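Local coordinates for protein ATP-dependent DNA helicase uvsW (Enterobacteria phage T4, PDB 2OCA) that couples ATP hydrolysis to unwinding of duplex DNA by 3'-5' translocation and catalyses branch migration of Holliday junctions in phage recombination and repair, at residues A350-K355 against G398-A403; I455-V460 against K469-L474. The protein carries 1 engineered substitution. All coordinates share one frame; numbering follows the deposited sequence.

Interaction 1 of 2, residues A350-K355 against G398-A403; sequences AFVMFK and GIIIVA
Ala350, Phe351, Val352 and Met353 pair in parallel register with Ile400, Ile401, Val402 and Ala403, joining two neighbouring strands inside the seven-stranded parallel sheet of the C-terminal RecA-like helicase domain. Five backbone hydrogen bonds make the ladder. Ala350 and Val352 use both N and O across it: Ala350 N reaches Ile399 O, Ile401 N gives a nearly straight bond to Ala350 O (2.9 Å, 173°), Val352 N meets Ile401 O, and Ala403 N reaches Val352 O at a more bent 140°. Phe354 N closes the series on Ala403 O. Phe351 and Met353 turn their backbones the other way, to His419 and Val421 of strand 417-422 and to Ala423 just beyond it; strand 350-354 is thus bonded along both edges. On the outer side of 400-403, Ile400 bonds to Lys373. On one face Phe351 and Ile401 run side by side, and Met353 CE reaches Ala403 CB; on the other, Val352 CG2 lies beside Ile400 CG2 (4.2 Å), against helix 330-344, whose Ala340 touches both. CG of Phe354 sits between the backbone N and the carbonyl carbon (chi1 69°), which turns the ring across Val402, whose CG1 meets the ring edge at Phe354 CD1, 3.5 Å away.

Interaction 2 of 2, residues I455-V460 against K469-L474; sequences IDDAGV and KKYVHL. Unlike the reference sequence in segment 455-460: Asp457 (reference Ser).
Asp457, which differs from the reference sequence, extends its carboxylate with CG anti to the backbone N (chi1 -178°). Tyr471 holds CG anti to the carbonyl carbon (chi1 -65°), which sends its ring back toward Asp457, and the two side chains meet from opposite directions. Tyr471 OH donates to Asp457 OD2 at 2.6 Å, on the syn side and 25° out of the carboxylate plane; carboxylate and ring stand nearly perpendicular. The other oxygen, Asp457 OD1, accepts from Gly459 N at 3.0 Å, closing an Asx turn just where the strand ends. Each carboxylate oxygen therefore has a bond of its own, which limits rotation of the group.

The turn lays Gly459 over the Tyr471 ring in a CH-pi contact, its CA 4.0 Å from the ring centroid, while Lys470 CG lies against the opposite face, toward the rim, and Val460 O lies at the edge. That same carbonyl takes a nearly straight bond from Val472 N (2.6 Å), and Val460 N donates to His473 O (2.9 Å). Val472 and His473 thus both face Val460, as in a classic beta bulge. Val460 CG2 packs on His473 CD2 at 3.8 Å, the two side chains meeting at a slant.

Around this, Asn475 bonds Asp456 O and Ala458 N, and Thr311 of helix 308-314 bonds Gly459 O. The pair thus lies where strand 450-457 leaves the sheet, with Tyr471 touching Arg305 of adjacent strand 298-305, Ala458 against helix 308-314 and Asp457 against helix 476-490.

From the N terminus, interaction 1 comes first: strand 349-354 leads through helix 357-368, strand 374-377 and helix 383-395 before strand 400-404 returns beside it, closing a loop of 42 residues. Interaction 2 opens only after that, where strand 450-457 runs out and the eight residues between the segments, none in helix or strand, bring 469-474 back to 455-460 ahead of helix 476-490. The two are in series, neither nested nor crossed. Both reach the same seven-stranded parallel sheet, with strand 417-422 between strands 349-354 and 450-457. Interaction 1 joins strands within the sheet, whereas interaction 2 ties one strand's exit to the following loop; their centres are 28 Å apart.

Interaction 1 of 2, residues A350-K355 against G398-A403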
loop_
_atom_site.group_PDB
_atom_site.type_symbol
_atom_site.label_atom_id
_atom_site.label_comp_id
_atom_site.label_asym_id
_atom_site.label_seq_id
_atom_site.Cartn_x
_atom_site.Cartn_y
_atom_site.Cartn_z
ATOM N N ALA A 350 -12.175 19.011 5.569
ATOM C CA ALA A 350 -11.390 19.474 4.432
ATOM C C ALA A 350 -11.208 20.989 4.414
ATOM O O ALA A 350 -12.076 21.743 4.840
ATOM C CB ALA A 350 -12.045 19.014 3.126
ATOM N N PHE A 351 -10.061 21.412 3.900
ATOM C CA PHE A 351 -9.687 22.816 3.770
ATOM C C PHE A 351 -9.559 23.106 2.276
ATOM O O PHE A 351 -8.746 22.485 1.593
ATOM C CB PHE A 351 -8.319 23.036 4.408
ATOM C CG PHE A 351 -8.321 23.946 5.594
ATOM C CD1 PHE A 351 -9.256 23.791 6.613
ATOM C CD2 PHE A 351 -7.329 24.915 5.734
ATOM C CE1 PHE A 351 -9.197 24.589 7.762
ATOM C CE2 PHE A 351 -7.258 25.716 6.870
ATOM C CZ PHE A 351 -8.194 25.554 7.890
ATOM N N VAL A 352 -10.361 24.021 1.752
ATOM C CA VAL A 352 -10.237 24.360 0.343
ATOM C C VAL A 352 -9.479 25.680 0.255
ATOM O O VAL A 352 -9.983 26.729 0.643
ATOM C CB VAL A 352 -11.604 24.497 -0.334
ATOM C CG1 VAL A 352 -11.424 24.935 -1.780
ATOM C CG2 VAL A 352 -12.330 23.172 -0.279
ATOM N N MET A 353 -8.252 25.618 -0.243
ATOM C CA MET A 353 -7.424 26.802 -0.357
ATOM C C MET A 353 -7.671 27.563 -1.636
ATOM O O MET A 353 -7.691 26.989 -2.720
ATOM C CB MET A 353 -5.941 26.432 -0.299
ATOM C CG MET A 353 -5.533 25.630 0.916
ATOM S SD MET A 353 -5.857 26.499 2.449
ATOM C CE MET A 353 -7.568 25.974 2.778
ATOM N N PHE A 354 -7.853 28.868 -1.501
ATOM C CA PHE A 354 -8.052 29.723 -2.657
ATOM C C PHE A 354 -7.247 31.001 -2.454
ATOM O O PHE A 354 -6.840 31.325 -1.335
ATOM C CB PHE A 354 -9.528 30.067 -2.848
ATOM C CG PHE A 354 -10.077 30.962 -1.792
ATOM C CD1 PHE A 354 -10.848 30.444 -0.759
ATOM C CD2 PHE A 354 -9.811 32.330 -1.816
ATOM C CE1 PHE A 354 -11.351 31.276 0.236
ATOM C CE2 PHE A 354 -10.307 33.172 -0.826
ATOM C CZ PHE A 354 -11.080 32.645 0.204
ATOM N N LYS A 355 -7.016 31.720 -3.543
ATOM C CA LYS A 355 -6.268 32.962 -3.489
ATOM C C LYS A 355 -7.198 34.171 -3.638
ATOM O O LYS A 355 -7.239 35.035 -2.765
ATOM C CB LYS A 355 -5.210 32.971 -4.588
ATOM C CG LYS A 355 -4.405 34.243 -4.651
ATOM C CD LYS A 355 -3.496 34.245 -5.865
ATOM C CE LYS A 355 -2.713 35.546 -5.968
ATOM N NZ LYS A 355 -1.862 35.590 -7.191
ATOM N N GLY A 398 -17.085 16.268 9.051
ATOM C CA GLY A 398 -17.794 16.609 7.831
ATOM C C GLY A 398 -17.795 18.116 7.666
ATOM O O GLY A 398 -18.706 18.683 7.061
ATOM N N ILE A 399 -16.772 18.766 8.215
ATOM C CA ILE A 399 -16.640 20.216 8.145
ATOM C C ILE A 399 -15.748 20.674 6.997
ATOM O O ILE A 399 -14.545 20.419 7.007
ATOM C CB ILE A 399 -16.043 20.776 9.448
ATOM C CG1 ILE A 399 -17.032 20.585 10.596
ATOM C CG2 ILE A 399 -15.676 22.247 9.269
ATOM C CD1 ILE A 399 -16.492 21.030 11.941
ATOM N N ILE A 400 -16.337 21.336 6.006
ATOM C CA ILE A 400 -15.558 21.853 4.887
ATOM C C ILE A 400 -15.345 23.329 5.161
ATOM O O ILE A 400 -16.298 24.086 5.317
ATOM C CB ILE A 400 -16.292 21.776 3.537
ATOM C CG1 ILE A 400 -16.796 20.361 3.266
ATOM C CG2 ILE A 400 -15.349 22.227 2.435
ATOM C CD1 ILE A 400 -17.660 20.261 2.022
ATOM N N ILE A 401 -14.096 23.748 5.230
ATOM C CA ILE A 401 -13.832 25.150 5.466
ATOM C C ILE A 401 -13.076 25.712 4.265
ATOM O O ILE A 401 -12.030 25.192 3.878
ATOM C CB ILE A 401 -13.053 25.350 6.797
ATOM C CG1 ILE A 401 -11.761 26.116 6.556
ATOM C CG2 ILE A 401 -12.803 24.014 7.462
ATOM C CD1 ILE A 401 -11.981 27.588 6.344
ATOM N N VAL A 402 -13.645 26.757 3.666
ATOM C CA VAL A 402 -13.066 27.432 2.507
ATOM C C VAL A 402 -12.269 28.650 2.972
ATOM O O VAL A 402 -12.848 29.660 3.350
ATOM C CB VAL A 402 -14.166 27.916 1.567
ATOM C CG1 VAL A 402 -13.556 28.592 0.362
ATOM C CG2 VAL A 402 -15.034 26.757 1.154
ATOM N N ALA A 403 -10.946 28.564 2.940
ATOM C CA ALA A 403 -10.128 29.679 3.397
ATOM C C ALA A 403 -9.073 30.095 2.390
ATOM O O ALA A 403 -8.878 29.432 1.380
ATOM C CB ALA A 403 -9.466 29.321 4.715
#

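Interaction 2 of 2, residues I455-V460 against K469-L474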
loop_
_atom_site.group_PDB
_atom_site.type_symbol
_atom_site.label_atom_id
_atom_site.label_comp_id
_atom_site.label_asym_id
_atom_site.label_seq_id
_atom_site.Cartn_x
_atom_site.Cartn_y
_atom_site.Cartn_z
ATOM N N ILE A 455 -3.644 19.632 -10.711
ATOM C CA ILE A 455 -2.885 20.037 -11.871
ATOM C C ILE A 455 -3.891 20.129 -12.992
ATOM O O ILE A 455 -4.597 19.167 -13.277
ATOM C CB ILE A 455 -1.832 18.996 -12.237
ATOM C CG1 ILE A 455 -0.891 18.778 -11.052
ATOM C CG2 ILE A 455 -1.056 19.450 -13.462
ATOM C CD1 ILE A 455 0.185 17.737 -11.311
ATOM N N ASP A 456 -3.976 21.292 -13.617
ATOM C CA ASP A 456 -4.915 21.483 -14.711
ATOM C C ASP A 456 -4.230 21.082 -16.002
ATOM O O ASP A 456 -3.398 21.821 -16.526
ATOM C CB ASP A 456 -5.369 22.943 -14.752
ATOM C CG ASP A 456 -6.198 23.319 -13.530
ATOM O OD1 ASP A 456 -7.359 22.873 -13.440
ATOM O OD2 ASP A 456 -5.689 24.041 -12.648
ATOM N N ASP A 457 -4.578 19.895 -16.496
ATOM C CA ASP A 457 -3.992 19.352 -17.720
ATOM C C ASP A 457 -4.764 19.755 -18.962
ATOM O O ASP A 457 -5.762 19.126 -19.312
ATOM C CB ASP A 457 -3.940 17.824 -17.649
ATOM C CG ASP A 457 -3.303 17.200 -18.881
ATOM O OD1 ASP A 457 -3.113 17.919 -19.890
ATOM O OD2 ASP A 457 -3.002 15.983 -18.843
ATOM N N ALA A 458 -4.294 20.805 -19.624
ATOM C CA ALA A 458 -4.919 21.284 -20.843
ATOM C C ALA A 458 -3.870 21.210 -21.948
ATOM O O ALA A 458 -3.801 22.079 -22.821
ATOM C CB ALA A 458 -5.403 22.716 -20.659
ATOM N N GLY A 459 -3.049 20.163 -21.896
ATOM C CA GLY A 459 -2.006 19.989 -22.891
ATOM C C GLY A 459 -2.583 19.613 -24.241
ATOM O O GLY A 459 -3.642 19.001 -24.303
ATOM N N VAL A 460 -1.893 19.967 -25.320
ATOM C CA VAL A 460 -2.373 19.668 -26.665
ATOM C C VAL A 460 -1.804 18.371 -27.226
ATOM O O VAL A 460 -0.584 18.214 -27.343
ATOM C CB VAL A 460 -2.025 20.812 -27.650
ATOM C CG1 VAL A 460 -2.603 20.510 -29.024
ATOM C CG2 VAL A 460 -2.565 22.136 -27.134
ATOM N N LYS A 469 5.356 11.636 -28.146
ATOM C CA LYS A 469 5.095 12.572 -27.061
ATOM C C LYS A 469 3.637 12.406 -26.658
ATOM O O LYS A 469 2.807 12.020 -27.478
ATOM C CB LYS A 469 5.291 14.025 -27.508
ATOM C CG LYS A 469 6.546 14.352 -28.294
ATOM C CD LYS A 469 6.788 15.850 -28.214
ATOM C CE LYS A 469 7.792 16.361 -29.223
ATOM N NZ LYS A 469 7.135 16.660 -30.532
ATOM N N LYS A 470 3.317 12.690 -25.403
ATOM C CA LYS A 470 1.934 12.607 -24.966
ATOM C C LYS A 470 1.241 13.895 -25.397
ATOM O O LYS A 470 0.096 13.876 -25.845
ATOM C CB LYS A 470 1.844 12.458 -23.458
ATOM C CG LYS A 470 0.440 12.657 -22.937
ATOM C CD LYS A 470 0.289 12.132 -21.540
ATOM C CE LYS A 470 -1.155 12.209 -21.096
ATOM N NZ LYS A 470 -1.375 11.485 -19.809
ATOM N N TYR A 471 1.952 15.011 -25.253
ATOM C CA TYR A 471 1.445 16.324 -25.648
ATOM C C TYR A 471 2.488 17.030 -26.488
ATOM O O TYR A 471 3.689 16.805 -26.340
ATOM C CB TYR A 471 1.132 17.191 -24.433
ATOM C CG TYR A 471 0.012 16.657 -23.597
ATOM C CD1 TYR A 471 -1.242 16.442 -24.146
ATOM C CD2 TYR A 471 0.210 16.342 -22.259
ATOM C CE1 TYR A 471 -2.276 15.920 -23.380
ATOM C CE2 TYR A 471 -0.819 15.825 -21.483
ATOM C CZ TYR A 471 -2.058 15.616 -22.047
ATOM O OH TYR A 471 -3.083 15.118 -21.282
ATOM N N VAL A 472 2.021 17.889 -27.374
ATOM C CA VAL A 472 2.909 18.629 -28.249
ATOM C C VAL A 472 3.127 20.018 -27.670
ATOM O O VAL A 472 4.118 20.683 -27.969
ATOM C CB VAL A 472 2.289 18.712 -29.676
ATOM C CG1 VAL A 472 2.804 19.900 -30.435
ATOM C CG2 VAL A 472 2.635 17.455 -30.435
ATOM N N HIS A 473 2.191 20.429 -26.822
ATOM C CA HIS A 473 2.213 21.733 -26.189
ATOM C C HIS A 473 1.674 21.604 -24.776
ATOM O O HIS A 473 0.732 20.844 -24.530
ATOM C CB HIS A 473 1.330 22.700 -26.973
ATOM C CG HIS A 473 1.099 24.012 -26.285
ATOM N ND1 HIS A 473 2.025 25.032 -26.284
ATOM C CD2 HIS A 473 0.037 24.470 -25.576
ATOM C CE1 HIS A 473 1.543 26.062 -25.610
ATOM N NE2 HIS A 473 0.339 25.747 -25.170
ATOM N N LEU A 474 2.269 22.353 -23.850
ATOM C CA LEU A 474 1.838 22.331 -22.459
ATOM C C LEU A 474 1.309 23.689 -22.043
ATOM O O LEU A 474 1.887 24.727 -22.398
ATOM C CB LEU A 474 3.011 21.971 -21.550
ATOM C CG LEU A 474 3.380 20.512 -21.280
ATOM C CD1 LEU A 474 3.204 19.670 -22.531
ATOM C CD2 LEU A 474 4.812 20.450 -20.760
#